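Local coordinates for probable acetyltransferases (Chromobacterium violaceum, PDB 3PZJ), which probably transfers an acetyl group from acetyl-CoA to an amine, perhaps the N-terminal serine or alanine of a protein, as a GNAT-family member, at residues A83-V86 and D90-L93; R111-V114 and A119-I122; I79-L84 and I122-F127. All blocks are in the same frame, centred on the assembly; numbering follows the deposited sequence.

Contact 1: residues A83-V86 and D90-L93; sequences ALTV and DTAL. With NA (sodium ion), chain C.
Val86 and Thr91 meet at a sodium ion, each offering its backbone carbonyl. Val86 O lies 2.2 Å from the sodium and Thr91 O is equally close at 2.2 Å; two waters and Gln88 O complete a five-oxygen shell. No direct hydrogen bond joins 83-86 to 90-93, so the metal supplies the polar link while side chains fill the interface beside it. Val86 CG2, placed beside the backbone N by a chi1 of 169° that sends CG1 anti to that N, comes against CG and CD1 of Leu93, 3.6 Å from Leu93 CD1. Thr85 splits its roles: OG1 bonds back to Trp81 O one helical turn earlier, while CG2 (anti to the backbone N) meets the methyl of Thr91, with Thr85 CG2 to Thr91 CG2 at 4.0 Å. The carbonyl of Thr85 looks onto the same residue, Thr85 O being 3.6 Å from Thr91 CB. Further out, Thr91 OG1 makes a weak bond to Asp90 OD2 at 3.3 Å, and the backbone of Ala92 pairs with Tyr110 of strand 106-114. All three protein ligands are neutral carbonyl oxygens, a chemistry suited to a monovalent cation; the positive charge sits where helix 75-87 ends and would probably be favoured by the negative end of its dipole.

Contact 2: residues R111-V114 and A119-I122; sequences RQMV and AIEI
Arg111 and Glu121 form an antiparallel hydrogen-bonded pair, as do Val114 and Ala119, but the register slips by one between them: Gln112 and Met113 together lie opposite Ile120, a beta bulge. Gln112 takes left-handed backbone angles to make the corner. At one end Arg111 N bonds to Glu121 O at 2.8 Å, while the return bond from Glu121 N to Arg111 O is weak. At the other, Val114 N reaches Ala119 O at 2.8 Å, and Ala119 N answers with a longer bond to Val114 O, 3.3 Å. Arg111 and Glu121 run side by side on one face of the sheet. Glu121 is fully extended, whereas in Arg111 the bend at chi3 (-55°) brings NH1 to the oxygen end of the carboxylate, with OE2 at the guanidinium edge, in its plane. The result is a salt bridge: Arg111 NH1 lies 3.1 Å from Glu121 OE1 and 3.2 Å from Glu121 OE2. Both bonds are weak, and the guanidinium and carboxylate planes stand 75° apart. Gln112 CG sits over the rim of one guanidinium face and also packs 3.6 Å from Glu121 OE1, which has a long, weak ion pair with Arg159. Ile120 leans its CG1 toward the bulge, 4.1 Å from Met113 CA, and its side chain also reaches Ala148 of helix 135-150. Ala119 packs on Ala185 of the second subunit. The arrangement is a bulged beta hairpin, joining strands 106-114 and 119-127 in the central sheet of the GNAT fold.

Contact 3: residues I79-L84 and I122-F127; sequences ITWLAL and IGHVNF. With EDO (1,2-ethanediol), chain D.
His124 CD2 meets the CZ2-CH2 edge of Trp81. It comes up near the indole plane, 4.0 Å from Trp81 CZ2 and 4.1 Å from Trp81 CH2. The planes are at 72°, with centroids 5.8 Å apart, so the rings meet obliquely. Trp81 reaches out from helix 75-87 with CG anti to the backbone N (chi1 177°), its indole also meeting the rings of Tyr69 and Phe72 and the side chain of Phe107. O2 of a 1,2-ethanediol lies over one face of the His124 ring, while C1 is off toward CD2, 3.6 Å from His124 CD2. The same small molecule is gripped by the backbone, where His124 N bonds to ethanediol O2 at 3.0 Å in a nearly straight line (162°), and also by Tyr69 OH. Two residues on, Asn126 ND2 bonds to the carbonyl His124 O at 2.9 Å, arriving from above the carbonyl plane and away from its lone pairs; His63 and Tyr69 hold the two ends of that amide. His124 has left-handed backbone angles within strand 119-127, consistent with the beta bulge of this strand in GNAT enzymes, where a backbone NH commonly binds the acetyl carbonyl of acetyl-CoA. The ethanediol, probably from the crystallisation liquor, may thus mark the acetyl-transfer pocket, with this aromatic pair beside it.

His124 links the three contacts. Contacts 1 and 3 share helix 75-87, with centres about 7 Å apart: Thr85 CG2 packs 3.6 Å from His124 CE1, and Leu93 CD2 lies 3.7 Å from His124 CB. Contact 2 shares strand 119-127 with contact 3 (centres about 14 Å apart), and Arg111 NE comes within 3.9 Å of His124 CE1. Neighbouring strands 92-98 and 106-114 join contacts 1 and 2, where Asp90 O and Met113 N, 3.2 Å apart, probably hydrogen-bond. The Arg111 side chain also comes to about 3 Å (nearest atoms) from the ethanediol that may mark the acetyl pocket; the sodium is about 9 Å from the nearest His124 side-chain atom and farther from that ethanediol.

Contact 1: residues A83-V86 and D90-L93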
ATOM      1  N   ALA A  83     -19.485  -8.398   3.077  1.00 24.82           N
ATOM      2  CA  ALA A  83     -19.590  -7.752   4.367  1.00 25.57           C
ATOM      3  C   ALA A  83     -18.241  -7.524   4.993  1.00 24.99           C
ATOM      4  O   ALA A  83     -18.016  -6.431   5.427  1.00 24.55           O
ATOM      5  CB  ALA A  83     -20.464  -8.563   5.304  1.00 27.09           C
ATOM      6  N   LEU A  84     -17.358  -8.524   5.063  1.00 23.95           N
ATOM      7  CA  LEU A  84     -16.002  -8.336   5.603  1.00 24.85           C
ATOM      8  C   LEU A  84     -15.147  -7.380   4.731  1.00 25.43           C
ATOM      9  O   LEU A  84     -14.285  -6.629   5.254  1.00 26.36           O
ATOM     10  CB  LEU A  84     -15.273  -9.681   5.744  1.00 23.78           C
ATOM     11  CG  LEU A  84     -15.896 -10.710   6.677  1.00 29.51           C
ATOM     12  CD1 LEU A  84     -15.186 -12.061   6.668  1.00 32.78           C
ATOM     13  CD2 LEU A  84     -15.939 -10.119   8.097  1.00 30.77           C
ATOM     14  N   THR A  85     -15.361  -7.364   3.419  1.00 23.85           N
ATOM     15  CA  THR A  85     -14.605  -6.389   2.592  1.00 25.09           C
ATOM     16  C   THR A  85     -15.024  -4.910   2.903  1.00 26.38           C
ATOM     17  O   THR A  85     -14.177  -4.024   3.118  1.00 27.57           O
ATOM     18  CB  THR A  85     -14.795  -6.687   1.093  1.00 24.64           C
ATOM     19  OG1 THR A  85     -14.326  -8.011   0.809  1.00 23.54           O
ATOM     20  CG2 THR A  85     -14.063  -5.718   0.216  1.00 26.54           C
ATOM     21  N   VAL A  86     -16.326  -4.661   2.920  1.00 26.47           N
ATOM     22  CA  VAL A  86     -16.853  -3.330   3.192  1.00 28.25           C
ATOM     23  C   VAL A  86     -16.695  -2.884   4.642  1.00 26.76           C
ATOM     24  O   VAL A  86     -16.609  -1.682   4.944  1.00 26.23           O
ATOM     25  CB  VAL A  86     -18.354  -3.301   2.783  1.00 28.88           C
ATOM     26  CG1 VAL A  86     -19.007  -2.057   3.269  1.00 33.74           C
ATOM     27  CG2 VAL A  86     -18.412  -3.367   1.249  1.00 28.56           C
ATOM     28  N   ASP A  90     -11.049   1.408   5.133  1.00 27.49           N
ATOM     29  CA  ASP A  90     -10.431   2.059   3.954  1.00 27.71           C
ATOM     30  C   ASP A  90     -11.016   1.572   2.634  1.00 24.93           C
ATOM     31  O   ASP A  90     -10.476   1.856   1.532  1.00 24.04           O
ATOM     32  CB  ASP A  90      -8.932   1.917   4.045  1.00 30.05           C
ATOM     33  CG  ASP A  90      -8.455   0.487   3.893  1.00 33.40           C
ATOM     34  OD1 ASP A  90      -7.232   0.336   3.898  1.00 43.36           O
ATOM     35  OD2 ASP A  90      -9.231  -0.458   3.747  1.00 36.70           O
ATOM     36  N   THR A  91     -12.127   0.837   2.719  1.00 24.29           N
ATOM     37  CA  THR A  91     -12.780   0.301   1.514  1.00 25.05           C
ATOM     38  C   THR A  91     -14.274   0.742   1.465  1.00 26.60           C
ATOM     39  O   THR A  91     -14.996   0.759   2.515  1.00 28.01           O
ATOM     40  CB  THR A  91     -12.663  -1.239   1.510  1.00 25.46           C
ATOM     41  OG1 THR A  91     -11.282  -1.597   1.437  1.00 22.83           O
ATOM     42  CG2 THR A  91     -13.343  -1.801   0.319  1.00 24.94           C
ATOM     43  N   ALA A  92     -14.730   1.162   0.280  1.00 23.58           N
ATOM     44  CA  ALA A  92     -16.148   1.493   0.078  1.00 24.86           C
ATOM     45  C   ALA A  92     -16.553   0.953  -1.270  1.00 24.19           C
ATOM     46  O   ALA A  92     -15.830   1.171  -2.240  1.00 24.95           O
ATOM     47  CB  ALA A  92     -16.368   3.011   0.114  1.00 25.10           C
ATOM     48  N   LEU A  93     -17.661   0.243  -1.335  1.00 22.65           N
ATOM     49  CA  LEU A  93     -18.099  -0.346  -2.599  1.00 23.96           C
ATOM     50  C   LEU A  93     -19.456   0.187  -3.003  1.00 22.56           C
ATOM     51  O   LEU A  93     -20.215   0.664  -2.140  1.00 23.08           O
ATOM     52  CB  LEU A  93     -18.237  -1.847  -2.493  1.00 24.94           C
ATOM     53  CG  LEU A  93     -16.958  -2.683  -2.214  1.00 26.61           C
ATOM     54  CD1 LEU A  93     -17.367  -4.181  -2.063  1.00 27.71           C
ATOM     55  CD2 LEU A  93     -15.928  -2.480  -3.297  1.00 26.33           C
TER
HETATM   56 NA    NA C 301     -15.733   0.294   4.572  1.00 26.42          NA
HETATM   57  O   HOH W   1     -17.748   1.365   3.726  1.00 33.15           O
HETATM   58  O   HOH W   2     -16.115   1.555   6.493  1.00 42.79           O

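Contact 2: residues R111-V114 and A119-I122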
ATOM      1  N   ARG A 111     -10.454   1.198  -2.575  1.00 21.44           N
ATOM      2  CA  ARG A 111      -9.784   0.563  -1.477  1.00 21.31           C
ATOM      3  C   ARG A 111      -8.495   1.267  -1.205  1.00 21.77           C
ATOM      4  O   ARG A 111      -8.064   2.189  -1.941  1.00 20.65           O
ATOM      5  CB  ARG A 111      -9.516  -0.902  -1.762  1.00 22.66           C
ATOM      6  CG  ARG A 111      -8.611  -1.078  -3.014  1.00 20.57           C
ATOM      7  CD  ARG A 111      -8.558  -2.597  -3.467  1.00 30.80           C
ATOM      8  NE  ARG A 111      -8.128  -3.439  -2.376  1.00 36.02           N
ATOM      9  CZ  ARG A 111      -6.851  -3.738  -2.052  1.00 46.12           C
ATOM     10  NH1 ARG A 111      -5.815  -3.297  -2.762  1.00 47.06           N
ATOM     11  NH2 ARG A 111      -6.585  -4.511  -0.990  1.00 46.54           N
ATOM     12  N   GLN A 112      -7.902   0.877  -0.106  1.00 22.25           N
ATOM     13  CA  GLN A 112      -6.650   1.511   0.354  1.00 23.04           C
ATOM     14  C   GLN A 112      -6.801   3.067   0.361  1.00 22.02           C
ATOM     15  O   GLN A 112      -5.918   3.751  -0.105  1.00 22.17           O
ATOM     16  CB  GLN A 112      -5.448   1.063  -0.528  1.00 23.94           C
ATOM     17  CG  GLN A 112      -5.174  -0.423  -0.514  1.00 30.08           C
ATOM     18  CD  GLN A 112      -4.714  -0.876   0.830  1.00 38.23           C
ATOM     19  OE1 GLN A 112      -5.466  -1.505   1.598  1.00 44.81           O
ATOM     20  NE2 GLN A 112      -3.510  -0.560   1.143  1.00 35.68           N
HETATM   21  N   MSE A 113      -7.931   3.588   0.837  1.00 21.34           N
HETATM   22  CA  MSE A 113      -8.124   5.024   0.972  0.50 23.07           C
HETATM   23  C   MSE A 113      -7.172   5.531   2.079  1.00 24.28           C
HETATM   24  O   MSE A 113      -7.129   4.959   3.234  1.00 25.29           O
HETATM   25  CB  MSE A 113      -9.572   5.340   1.336  0.50 25.41           C
HETATM   26  CG  MSE A 113      -9.797   6.753   1.812  0.50 26.51           C
HETATM   27 SE   MSE A 113     -11.652   6.975   2.228  0.50 37.41          SE
HETATM   28  CE  MSE A 113     -12.501   6.384   0.552  0.50 27.20           C
ATOM     29  N   VAL A 114      -6.388   6.536   1.750  1.00 21.74           N
ATOM     30  CA  VAL A 114      -5.505   7.205   2.687  1.00 23.86           C
ATOM     31  C   VAL A 114      -5.827   8.675   2.619  1.00 24.25           C
ATOM     32  O   VAL A 114      -5.217   9.444   1.872  1.00 25.33           O
ATOM     33  CB  VAL A 114      -3.960   6.930   2.430  1.00 24.27           C
ATOM     34  CG1 VAL A 114      -3.119   7.445   3.615  1.00 25.17           C
ATOM     35  CG2 VAL A 114      -3.711   5.405   2.101  1.00 22.68           C
ATOM     36  N   ALA A 119      -4.489   9.740  -1.314  1.00 21.56           N
ATOM     37  CA  ALA A 119      -4.223   8.618  -2.192  1.00 22.08           C
ATOM     38  C   ALA A 119      -5.362   7.623  -2.027  1.00 21.21           C
ATOM     39  O   ALA A 119      -5.777   7.296  -0.886  1.00 20.48           O
ATOM     40  CB  ALA A 119      -2.839   7.926  -1.861  1.00 22.66           C
ATOM     41  N   ILE A 120      -5.772   7.021  -3.166  1.00 20.78           N
ATOM     42  CA  ILE A 120      -6.869   6.045  -3.183  1.00 19.88           C
ATOM     43  C   ILE A 120      -6.632   5.069  -4.340  1.00 19.99           C
ATOM     44  O   ILE A 120      -5.834   5.391  -5.235  1.00 21.12           O
ATOM     45  CB  ILE A 120      -8.236   6.770  -3.307  1.00 20.76           C
ATOM     46  CG1 ILE A 120      -9.383   5.876  -2.882  1.00 23.98           C
ATOM     47  CG2 ILE A 120      -8.401   7.490  -4.668  1.00 20.29           C
ATOM     48  CD1 ILE A 120     -10.697   6.724  -2.386  1.00 21.07           C
ATOM     49  N   GLU A 121      -7.346   3.929  -4.316  1.00 20.42           N
ATOM     50  CA  GLU A 121      -7.241   2.916  -5.357  1.00 21.95           C
ATOM     51  C   GLU A 121      -8.658   2.576  -5.819  1.00 22.68           C
ATOM     52  O   GLU A 121      -9.509   2.401  -4.941  1.00 20.99           O
ATOM     53  CB  GLU A 121      -6.562   1.729  -4.780  1.00 23.12           C
ATOM     54  CG  GLU A 121      -6.386   0.554  -5.757  1.00 23.89           C
ATOM     55  CD  GLU A 121      -5.754  -0.664  -5.094  1.00 25.53           C
ATOM     56  OE1 GLU A 121      -5.045  -0.576  -4.079  1.00 28.75           O
ATOM     57  OE2 GLU A 121      -6.064  -1.751  -5.583  1.00 27.05           O
ATOM     58  N   ILE A 122      -8.948   2.611  -7.139  1.00 20.21           N
ATOM     59  CA  ILE A 122     -10.193   2.060  -7.668  1.00 21.49           C
ATOM     60  C   ILE A 122      -9.945   0.571  -7.856  1.00 21.96           C
ATOM     61  O   ILE A 122      -8.999   0.197  -8.508  1.00 22.28           O
ATOM     62  CB  ILE A 122     -10.618   2.760  -8.973  1.00 24.30           C
ATOM     63  CG1 ILE A 122     -11.194   4.128  -8.621  1.00 25.95           C
ATOM     64  CG2 ILE A 122     -11.670   2.002  -9.730  1.00 25.08           C
ATOM     65  CD1 ILE A 122     -11.248   5.118  -9.748  1.00 29.14           C
TER

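Contact 3: residues I79-L84 and I122-F127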
ATOM      1  N   ILE A  79     -21.975 -13.147   0.507  1.00 24.19           N
ATOM      2  CA  ILE A  79     -22.427 -12.099   1.386  1.00 23.89           C
ATOM      3  C   ILE A  79     -21.436 -11.922   2.505  1.00 23.55           C
ATOM      4  O   ILE A  79     -21.094 -10.800   2.870  1.00 24.10           O
ATOM      5  CB  ILE A  79     -23.811 -12.414   1.888  1.00 25.51           C
ATOM      6  CG1 ILE A  79     -24.791 -12.168   0.736  1.00 30.55           C
ATOM      7  CG2 ILE A  79     -24.206 -11.555   3.086  1.00 28.92           C
ATOM      8  CD1 ILE A  79     -26.132 -12.511   1.061  1.00 37.82           C
ATOM      9  N   THR A  80     -20.891 -13.013   2.987  1.00 23.82           N
ATOM     10  CA  THR A  80     -19.896 -12.956   4.048  1.00 23.77           C
ATOM     11  C   THR A  80     -18.643 -12.182   3.575  1.00 23.01           C
ATOM     12  O   THR A  80     -18.229 -11.214   4.226  1.00 22.27           O
ATOM     13  CB  THR A  80     -19.478 -14.334   4.563  1.00 23.20           C
ATOM     14  OG1 THR A  80     -20.606 -15.009   5.157  1.00 25.72           O
ATOM     15  CG2 THR A  80     -18.394 -14.196   5.621  1.00 25.52           C
ATOM     16  N   TRP A  81     -18.129 -12.556   2.399  1.00 22.83           N
ATOM     17  CA  TRP A  81     -17.003 -11.844   1.738  1.00 23.63           C
ATOM     18  C   TRP A  81     -17.288 -10.373   1.564  1.00 22.83           C
ATOM     19  O   TRP A  81     -16.444  -9.512   1.874  1.00 23.00           O
ATOM     20  CB  TRP A  81     -16.616 -12.520   0.382  1.00 23.33           C
ATOM     21  CG  TRP A  81     -15.565 -11.778  -0.280  1.00 25.96           C
ATOM     22  CD1 TRP A  81     -14.226 -11.773   0.011  1.00 26.44           C
ATOM     23  CD2 TRP A  81     -15.753 -10.848  -1.299  1.00 26.44           C
ATOM     24  NE1 TRP A  81     -13.572 -10.906  -0.833  1.00 25.21           N
ATOM     25  CE2 TRP A  81     -14.491 -10.301  -1.615  1.00 26.85           C
ATOM     26  CE3 TRP A  81     -16.882 -10.388  -1.978  1.00 31.59           C
ATOM     27  CZ2 TRP A  81     -14.319  -9.377  -2.620  1.00 31.10           C
ATOM     28  CZ3 TRP A  81     -16.711  -9.431  -2.962  1.00 34.27           C
ATOM     29  CH2 TRP A  81     -15.425  -8.939  -3.273  1.00 31.73           C
ATOM     30  N   LEU A  82     -18.490 -10.025   1.091  1.00 25.03           N
ATOM     31  CA  LEU A  82     -18.826  -8.645   0.824  1.00 25.34           C
ATOM     32  C   LEU A  82     -18.802  -7.874   2.052  1.00 26.25           C
ATOM     33  O   LEU A  82     -18.190  -6.813   2.089  1.00 27.39           O
ATOM     34  CB  LEU A  82     -20.274  -8.425   0.268  1.00 26.38           C
ATOM     35  CG  LEU A  82     -20.502  -8.405  -1.222  1.00 29.91           C
ATOM     36  CD1 LEU A  82     -21.974  -8.251  -1.458  1.00 28.66           C
ATOM     37  CD2 LEU A  82     -19.660  -7.326  -2.025  1.00 27.76           C
ATOM     38  N   ALA A  83     -19.485  -8.398   3.077  1.00 24.82           N
ATOM     39  CA  ALA A  83     -19.590  -7.752   4.367  1.00 25.57           C
ATOM     40  C   ALA A  83     -18.241  -7.524   4.993  1.00 24.99           C
ATOM     41  O   ALA A  83     -18.016  -6.431   5.427  1.00 24.55           O
ATOM     42  CB  ALA A  83     -20.464  -8.563   5.304  1.00 27.09           C
ATOM     43  N   LEU A  84     -17.358  -8.524   5.063  1.00 23.95           N
ATOM     44  CA  LEU A  84     -16.002  -8.336   5.603  1.00 24.85           C
ATOM     45  C   LEU A  84     -15.147  -7.380   4.731  1.00 25.43           C
ATOM     46  O   LEU A  84     -14.285  -6.629   5.254  1.00 26.36           O
ATOM     47  CB  LEU A  84     -15.273  -9.681   5.744  1.00 23.78           C
ATOM     48  CG  LEU A  84     -15.896 -10.710   6.677  1.00 29.51           C
ATOM     49  CD1 LEU A  84     -15.186 -12.061   6.668  1.00 32.78           C
ATOM     50  CD2 LEU A  84     -15.939 -10.119   8.097  1.00 30.77           C
ATOM     51  N   ILE A 122      -8.948   2.611  -7.139  1.00 20.21           N
ATOM     52  CA  ILE A 122     -10.193   2.060  -7.668  1.00 21.49           C
ATOM     53  C   ILE A 122      -9.945   0.571  -7.856  1.00 21.96           C
ATOM     54  O   ILE A 122      -8.999   0.197  -8.508  1.00 22.28           O
ATOM     55  CB  ILE A 122     -10.618   2.760  -8.973  1.00 24.30           C
ATOM     56  CG1 ILE A 122     -11.194   4.128  -8.621  1.00 25.95           C
ATOM     57  CG2 ILE A 122     -11.670   2.002  -9.730  1.00 25.08           C
ATOM     58  CD1 ILE A 122     -11.248   5.118  -9.748  1.00 29.14           C
ATOM     59  N   GLY A 123     -10.771  -0.239  -7.226  1.00 21.36           N
ATOM     60  CA  GLY A 123     -10.694  -1.656  -7.320  1.00 23.32           C
ATOM     61  C   GLY A 123     -11.990  -2.365  -7.106  1.00 21.08           C
ATOM     62  O   GLY A 123     -13.048  -1.754  -7.204  1.00 23.02           O
ATOM     63  N   HIS A 124     -11.863  -3.666  -6.914  1.00 21.21           N
ATOM     64  CA  HIS A 124     -12.939  -4.581  -6.853  1.00 21.19           C
ATOM     65  C   HIS A 124     -13.872  -4.375  -8.029  1.00 23.05           C
ATOM     66  O   HIS A 124     -15.108  -4.444  -7.902  1.00 21.87           O
ATOM     67  CB  HIS A 124     -13.683  -4.396  -5.508  1.00 21.02           C
ATOM     68  CG  HIS A 124     -12.925  -4.894  -4.332  1.00 23.81           C
ATOM     69  ND1 HIS A 124     -12.548  -4.057  -3.318  1.00 24.04           N
ATOM     70  CD2 HIS A 124     -12.486  -6.130  -3.982  1.00 24.12           C
ATOM     71  CE1 HIS A 124     -11.857  -4.742  -2.416  1.00 29.90           C
ATOM     72  NE2 HIS A 124     -11.790  -6.001  -2.796  1.00 27.40           N
ATOM     73  N   VAL A 125     -13.277  -4.252  -9.229  1.00 23.99           N
ATOM     74  CA  VAL A 125     -14.063  -4.027 -10.414  1.00 25.28           C
ATOM     75  C   VAL A 125     -14.591  -5.347 -10.906  1.00 25.50           C
ATOM     76  O   VAL A 125     -13.816  -6.236 -11.371  1.00 26.50           O
ATOM     77  CB  VAL A 125     -13.259  -3.354 -11.528  1.00 25.44           C
ATOM     78  CG1 VAL A 125     -14.090  -3.190 -12.873  1.00 24.77           C
ATOM     79  CG2 VAL A 125     -12.595  -2.061 -11.051  1.00 28.53           C
ATOM     80  N   ASN A 126     -15.889  -5.537 -10.695  1.00 25.67           N
ATOM     81  CA  ASN A 126     -16.603  -6.801 -10.957  1.00 26.09           C
ATOM     82  C   ASN A 126     -17.825  -6.494 -11.805  1.00 26.77           C
ATOM     83  O   ASN A 126     -18.938  -6.173 -11.269  1.00 25.64           O
ATOM     84  CB  ASN A 126     -17.040  -7.420  -9.645  1.00 25.30           C
ATOM     85  CG  ASN A 126     -15.908  -8.103  -8.924  1.00 27.78           C
ATOM     86  OD1 ASN A 126     -15.635  -9.250  -9.238  1.00 29.98           O
ATOM     87  ND2 ASN A 126     -15.139  -7.371  -8.079  1.00 25.14           N
ATOM     88  N   PHE A 127     -17.631  -6.566 -13.127  1.00 28.91           N
ATOM     89  CA  PHE A 127     -18.697  -6.177 -14.060  1.00 30.82           C
ATOM     90  C   PHE A 127     -19.259  -7.417 -14.733  1.00 32.78           C
ATOM     91  O   PHE A 127     -18.503  -8.238 -15.239  1.00 33.19           O
ATOM     92  CB  PHE A 127     -18.116  -5.243 -15.129  1.00 31.52           C
ATOM     93  CG  PHE A 127     -17.779  -3.836 -14.646  1.00 29.99           C
ATOM     94  CD1 PHE A 127     -18.077  -3.385 -13.380  1.00 31.56           C
ATOM     95  CD2 PHE A 127     -17.164  -2.965 -15.503  1.00 29.84           C
ATOM     96  CE1 PHE A 127     -17.793  -2.078 -12.991  1.00 27.03           C
ATOM     97  CE2 PHE A 127     -16.835  -1.694 -15.090  1.00 29.37           C
ATOM     98  CZ  PHE A 127     -17.219  -1.225 -13.862  1.00 29.28           C
TER
HETATM   99  C1  EDO D 207      -9.911  -6.386  -6.481  1.00 46.39           C
HETATM  100  O1  EDO D 207     -10.682  -6.994  -7.487  1.00 45.19           O
HETATM  101  C2  EDO D 207      -9.030  -5.339  -7.114  1.00 45.51           C
HETATM  102  O2  EDO D 207      -8.979  -4.283  -6.195  1.00 48.44           O